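Local coordinates for Thiol:disulfide interchange protein dsbC (Haemophilus influenzae, PDB 1T3B) that probably forms and rearranges disulfide bonds in periplasmic proteins, acting as a homodimeric thiol:disulfide isomerase of the thioredoxin family, at residues E77-P82 and F147-A152; A138-K143 and K168-L173. All coordinates share one frame; numbering follows the deposited sequence.

Interaction 1 of 2, residues E77-P82 and F147-A152; sequences EMIVYP and FALNEA
Y81 reaches from strand 79-81 to helix 145-153 and bonds the side chain of N150. Its OH donates to N150 OD1 at 2.7 Å. The two side chains approach from opposite directions. The donor stands above the carbonyl plane, 51° out of it, and the angle at the oxygen is well bent. Ring and amide planes are clearly twisted against each other. CG of N150 lies beside the backbone N, anti to the carbonyl carbon; with the second torsion this brings OD1 to Y81 OH.

L149 packs beside this bond. Its first torsion sends CG away from the backbone N (chi1 178°), toward the strand, and the second turns CD2 to Y81 and I79. CD2 sits at the edge of the Y81 ring, in its plane, 3.4 Å from Y81 OH and 4.0 Å from Y81 CE2. The same methyl meets I79 CG2 at 3.9 Å. One leucine methyl thus touches both strand side chains.

Y81 OH is also hydrogen-bonded to H105 NE2 of helix 99-105. Strand 79-81 is an outermost strand of the mixed sheet within this chain and pairs with strand 116-122. Helix segment 147-152 runs at 82° to strand 79-81, beside helix 131-141.

Interaction 2 of 2, residues A138-K143 and K168-L173; sequences AIWTAK and KKHYEL
W140 lays the CD1 corner of its indole against the imidazole of H170. CD1 comes to 3.6 Å from H170 CE1, and it lies at the edge of the histidine ring, in that ring's plane. The neighbouring W140 NE1 is 3.8 Å from the same CE1. On the histidine side, ND1 and CE1 do the touching. The planes of the indole five-membered ring and the imidazole are 77° apart, with centroids 5.2 Å from each other. The approach is oblique. No hydrogen bond crosses here, and the contact is small.

The side chain of H170 leaves helix 166-177 toward W140 of helix 131-141, with CG beside the backbone N (chi1 -70°). The CA atoms of W140 and H170 remain 10.4 Å apart. The two ring side chains span the distance between the helices.

Both nitrogens of H170 have partners. ND1 bonds the backbone N of A122, and this implies that ND1 acts as the acceptor. NE2 has a weak hydrogen bond to E77 OE1. Bonds at both nitrogens probably fix the rotation of the ring, and the nearby carboxylate could favour a proton on NE2.

W140 and H170 are both buried. W140 also packs on Y120 and A122, and H170 on L121, all from strand 116-122. Helices lying over a mixed central sheet are characteristic of the thioredoxin fold. Helix 131-141 probably belongs to the helical insertion, as in DsbA- and DsbC-type relatives.

From the N terminus, the chain first reaches segment 77-82, which includes outermost strand 79-81. It then passes through strands 88-94 and 116-122 and the helices between them to helix 131-141. Segment 138-143 opens interaction 2. Segment 147-152, in helix 145-153, closes the loop of interaction 1, with 64 residues between its two segments. Helix 166-177 then closes the 24-residue loop of interaction 2. The segments alternate, so the two loops cross. The contacts also touch: E77 OE2 forms a salt bridge with K169 NZ, and A152 packs on I139. Together they tie three successive helices and one outer strand of the sheet (79-81) into one thioredoxin-like domain.

Interaction 1 of 2, residues E77-P82 and F147-A152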
loop_
_atom_site.group_PDB
_atom_site.type_symbol
_atom_site.label_atom_id
_atom_site.label_comp_id
_atom_site.label_asym_id
_atom_site.label_seq_id
_atom_site.Cartn_x
_atom_site.Cartn_y
_atom_site.Cartn_z
ATOM N N GLU A 77 29.065 -3.690 13.835
ATOM C CA GLU A 77 28.464 -2.741 14.767
ATOM C C GLU A 77 27.654 -3.531 15.773
ATOM O O GLU A 77 27.265 -3.033 16.833
ATOM C CB GLU A 77 27.575 -1.759 14.007
ATOM C CG GLU A 77 28.368 -0.706 13.264
ATOM C CD GLU A 77 27.524 0.145 12.347
ATOM O OE1 GLU A 77 26.442 0.588 12.769
ATOM O OE2 GLU A 77 27.952 0.385 11.202
ATOM N N MET A 78 27.425 -4.786 15.414
ATOM C CA MET A 78 26.681 -5.710 16.240
ATOM C C MET A 78 27.548 -6.171 17.389
ATOM O O MET A 78 28.754 -6.303 17.239
ATOM C CB MET A 78 26.246 -6.909 15.399
ATOM C CG MET A 78 25.203 -6.549 14.365
ATOM S SD MET A 78 24.945 -7.837 13.148
ATOM C CE MET A 78 24.455 -6.856 11.784
ATOM N N ILE A 79 26.928 -6.395 18.542
ATOM C CA ILE A 79 27.643 -6.867 19.711
ATOM C C ILE A 79 27.425 -8.375 19.754
ATOM O O ILE A 79 26.441 -8.850 20.291
ATOM C CB ILE A 79 27.113 -6.186 20.973
ATOM C CG1 ILE A 79 27.233 -4.665 20.806
ATOM C CG2 ILE A 79 27.899 -6.672 22.181
ATOM C CD1 ILE A 79 27.060 -3.856 22.075
ATOM N N VAL A 80 28.365 -9.117 19.174
ATOM C CA VAL A 80 28.278 -10.570 19.060
ATOM C C VAL A 80 28.677 -11.429 20.254
ATOM O O VAL A 80 29.599 -11.110 20.988
ATOM C CB VAL A 80 29.101 -11.057 17.847
ATOM C CG1 VAL A 80 28.696 -12.462 17.460
ATOM C CG2 VAL A 80 28.928 -10.105 16.697
ATOM N N TYR A 81 27.970 -12.541 20.402
ATOM C CA TYR A 81 28.193 -13.522 21.448
ATOM C C TYR A 81 28.173 -14.882 20.739
ATOM O O TYR A 81 27.220 -15.640 20.891
ATOM C CB TYR A 81 27.055 -13.473 22.475
ATOM C CG TYR A 81 27.045 -12.245 23.348
ATOM C CD1 TYR A 81 27.718 -12.229 24.559
ATOM C CD2 TYR A 81 26.376 -11.095 22.957
ATOM C CE1 TYR A 81 27.727 -11.103 25.358
ATOM C CE2 TYR A 81 26.381 -9.965 23.749
ATOM C CZ TYR A 81 27.059 -9.974 24.949
ATOM O OH TYR A 81 27.068 -8.853 25.745
ATOM N N PRO A 82 29.230 -15.211 19.973
ATOM C CA PRO A 82 29.365 -16.465 19.217
ATOM C C PRO A 82 29.155 -17.714 20.057
ATOM O O PRO A 82 29.240 -17.663 21.279
ATOM C CB PRO A 82 30.790 -16.394 18.674
ATOM C CG PRO A 82 31.121 -14.923 18.697
ATOM C CD PRO A 82 30.512 -14.488 19.989
ATOM N N PHE A 147 31.858 -5.896 26.895
ATOM C CA PHE A 147 32.070 -5.549 28.287
ATOM C C PHE A 147 31.100 -4.456 28.654
ATOM O O PHE A 147 30.438 -4.527 29.683
ATOM C CB PHE A 147 33.502 -5.054 28.515
ATOM C CG PHE A 147 33.830 -4.778 29.952
ATOM C CD1 PHE A 147 34.356 -5.779 30.761
ATOM C CD2 PHE A 147 33.605 -3.518 30.498
ATOM C CE1 PHE A 147 34.658 -5.527 32.096
ATOM C CE2 PHE A 147 33.898 -3.250 31.829
ATOM C CZ PHE A 147 34.425 -4.253 32.633
ATOM N N ALA A 148 31.021 -3.443 27.803
ATOM C CA ALA A 148 30.133 -2.317 28.039
ATOM C C ALA A 148 28.699 -2.771 28.221
ATOM O O ALA A 148 28.020 -2.331 29.148
ATOM C CB ALA A 148 30.219 -1.346 26.890
ATOM N N LEU A 149 28.255 -3.656 27.331
ATOM C CA LEU A 149 26.902 -4.189 27.367
ATOM C C LEU A 149 26.710 -5.143 28.529
ATOM O O LEU A 149 25.704 -5.063 29.231
ATOM C CB LEU A 149 26.556 -4.916 26.056
ATOM C CG LEU A 149 25.155 -5.558 26.002
ATOM C CD1 LEU A 149 24.129 -4.436 26.082
ATOM C CD2 LEU A 149 24.956 -6.397 24.731
ATOM N N ASN A 150 27.659 -6.051 28.727
ATOM C CA ASN A 150 27.534 -6.988 29.829
ATOM C C ASN A 150 27.322 -6.216 31.121
ATOM O O ASN A 150 26.483 -6.592 31.946
ATOM C CB ASN A 150 28.764 -7.892 29.940
ATOM C CG ASN A 150 28.786 -8.982 28.880
ATOM O OD1 ASN A 150 27.751 -9.375 28.342
ATOM N ND2 ASN A 150 29.969 -9.489 28.588
ATOM N N GLU A 151 28.056 -5.115 31.273
ATOM C CA GLU A 151 27.950 -4.272 32.460
ATOM C C GLU A 151 26.656 -3.472 32.539
ATOM O O GLU A 151 26.095 -3.297 33.613
ATOM C CB GLU A 151 29.154 -3.345 32.542
ATOM C CG GLU A 151 30.413 -4.079 32.982
ATOM C CD GLU A 151 30.341 -4.547 34.431
ATOM O OE1 GLU A 151 30.355 -3.687 35.336
ATOM O OE2 GLU A 151 30.264 -5.775 34.664
ATOM N N ALA A 152 26.184 -2.976 31.407
ATOM C CA ALA A 152 24.930 -2.242 31.390
ATOM C C ALA A 152 23.816 -3.173 31.865
ATOM O O ALA A 152 22.896 -2.767 32.583
ATOM C CB ALA A 152 24.629 -1.759 29.988
#

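Interaction 2 of 2, residues A138-K143 and K168-L173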
loop_
_atom_site.group_PDB
_atom_site.type_symbol
_atom_site.label_atom_id
_atom_site.label_comp_id
_atom_site.label_asym_id
_atom_site.label_seq_id
_atom_site.Cartn_x
_atom_site.Cartn_y
_atom_site.Cartn_z
ATOM N N ALA A 138 26.835 5.023 23.674
ATOM C CA ALA A 138 28.097 4.844 24.352
ATOM C C ALA A 138 28.462 3.374 24.320
ATOM O O ALA A 138 29.565 3.013 23.920
ATOM C CB ALA A 138 27.991 5.322 25.782
ATOM N N ILE A 139 27.531 2.523 24.729
ATOM C CA ILE A 139 27.784 1.091 24.766
ATOM C C ILE A 139 28.145 0.478 23.429
ATOM O O ILE A 139 29.072 -0.311 23.347
ATOM C CB ILE A 139 26.566 0.316 25.313
ATOM C CG1 ILE A 139 26.295 0.714 26.756
ATOM C CG2 ILE A 139 26.819 -1.169 25.237
ATOM C CD1 ILE A 139 25.001 0.150 27.300
ATOM N N TRP A 140 27.409 0.838 22.387
ATOM C CA TRP A 140 27.626 0.277 21.060
ATOM C C TRP A 140 28.891 0.726 20.347
ATOM O O TRP A 140 29.351 0.060 19.413
ATOM C CB TRP A 140 26.403 0.562 20.183
ATOM C CG TRP A 140 25.543 -0.640 19.960
ATOM C CD1 TRP A 140 25.576 -1.492 18.885
ATOM C CD2 TRP A 140 24.594 -1.185 20.874
ATOM N NE1 TRP A 140 24.709 -2.538 19.085
ATOM C CE2 TRP A 140 24.094 -2.373 20.299
ATOM C CE3 TRP A 140 24.121 -0.789 22.125
ATOM C CZ2 TRP A 140 23.146 -3.165 20.936
ATOM C CZ3 TRP A 140 23.188 -1.563 22.756
ATOM C CH2 TRP A 140 22.708 -2.743 22.164
ATOM N N THR A 141 29.452 1.852 20.790
ATOM C CA THR A 141 30.666 2.419 20.195
ATOM C C THR A 141 31.880 2.359 21.118
ATOM O O THR A 141 32.962 2.830 20.762
ATOM C CB THR A 141 30.455 3.890 19.800
ATOM O OG1 THR A 141 30.042 4.631 20.952
ATOM C CG2 THR A 141 29.403 4.011 18.712
ATOM N N ALA A 142 31.695 1.776 22.299
ATOM C CA ALA A 142 32.754 1.652 23.294
ATOM C C ALA A 142 33.999 0.950 22.742
ATOM O O ALA A 142 34.030 0.601 21.568
ATOM C CB ALA A 142 32.218 0.907 24.495
ATOM N N LYS A 143 35.021 0.742 23.577
ATOM C CA LYS A 143 36.244 0.075 23.118
ATOM C C LYS A 143 36.096 -1.439 23.024
ATOM O O LYS A 143 36.811 -2.094 22.274
ATOM C CB LYS A 143 37.429 0.441 24.015
ATOM C CG LYS A 143 38.427 1.379 23.332
ATOM C CD LYS A 143 39.699 1.618 24.167
ATOM C CE LYS A 143 40.318 0.307 24.643
ATOM N NZ LYS A 143 40.431 -0.686 23.547
ATOM N N LYS A 168 20.815 5.023 16.152
ATOM C CA LYS A 168 19.781 5.590 15.305
ATOM C C LYS A 168 19.688 4.777 14.023
ATOM O O LYS A 168 18.598 4.393 13.602
ATOM C CB LYS A 168 20.111 7.046 14.995
ATOM C CG LYS A 168 18.993 7.840 14.348
ATOM C CD LYS A 168 19.351 9.329 14.299
ATOM C CE LYS A 168 18.369 10.097 13.446
ATOM N NZ LYS A 168 18.275 9.524 12.067
ATOM N N LYS A 169 20.832 4.493 13.413
ATOM C CA LYS A 169 20.830 3.712 12.185
ATOM C C LYS A 169 20.244 2.326 12.451
ATOM O O LYS A 169 19.526 1.781 11.623
ATOM C CB LYS A 169 22.247 3.601 11.614
ATOM C CG LYS A 169 22.341 2.774 10.334
ATOM C CD LYS A 169 23.691 2.947 9.660
ATOM C CE LYS A 169 24.840 2.442 10.524
ATOM N NZ LYS A 169 26.168 2.770 9.915
ATOM N N HIS A 170 20.541 1.763 13.616
ATOM C CA HIS A 170 20.014 0.449 13.978
ATOM C C HIS A 170 18.516 0.537 14.209
ATOM O O HIS A 170 17.764 -0.372 13.877
ATOM C CB HIS A 170 20.686 -0.068 15.253
ATOM C CG HIS A 170 22.120 -0.453 15.067
ATOM N ND1 HIS A 170 22.927 -0.847 16.113
ATOM C CD2 HIS A 170 22.884 -0.526 13.952
ATOM C CE1 HIS A 170 24.125 -1.149 15.649
ATOM N NE2 HIS A 170 24.128 -0.963 14.341
ATOM N N TYR A 171 18.091 1.644 14.793
ATOM C CA TYR A 171 16.687 1.869 15.073
ATOM C C TYR A 171 15.872 1.893 13.782
ATOM O O TYR A 171 14.946 1.117 13.591
ATOM C CB TYR A 171 16.539 3.195 15.784
ATOM C CG TYR A 171 15.143 3.463 16.235
ATOM C CD1 TYR A 171 14.716 3.060 17.492
ATOM C CD2 TYR A 171 14.242 4.125 15.407
ATOM C CE1 TYR A 171 13.421 3.317 17.918
ATOM C CE2 TYR A 171 12.948 4.387 15.820
ATOM C CZ TYR A 171 12.540 3.981 17.076
ATOM O OH TYR A 171 11.256 4.237 17.493
ATOM N N GLU A 172 16.231 2.809 12.901
ATOM C CA GLU A 172 15.557 2.956 11.630
ATOM C C GLU A 172 15.498 1.656 10.838
ATOM O O GLU A 172 14.503 1.388 10.178
ATOM C CB GLU A 172 16.244 4.063 10.837
ATOM C CG GLU A 172 16.330 5.361 11.629
ATOM C CD GLU A 172 17.137 6.422 10.926
ATOM O OE1 GLU A 172 18.187 6.077 10.344
ATOM O OE2 GLU A 172 16.735 7.604 10.968
ATOM N N LEU A 173 16.547 0.842 10.899
ATOM C CA LEU A 173 16.552 -0.438 10.182
ATOM C C LEU A 173 15.568 -1.393 10.823
ATOM O O LEU A 173 15.024 -2.273 10.159
ATOM C CB LEU A 173 17.942 -1.090 10.198
ATOM C CG LEU A 173 18.010 -2.581 9.815
ATOM C CD1 LEU A 173 17.775 -2.743 8.324
ATOM C CD2 LEU A 173 19.363 -3.170 10.190
#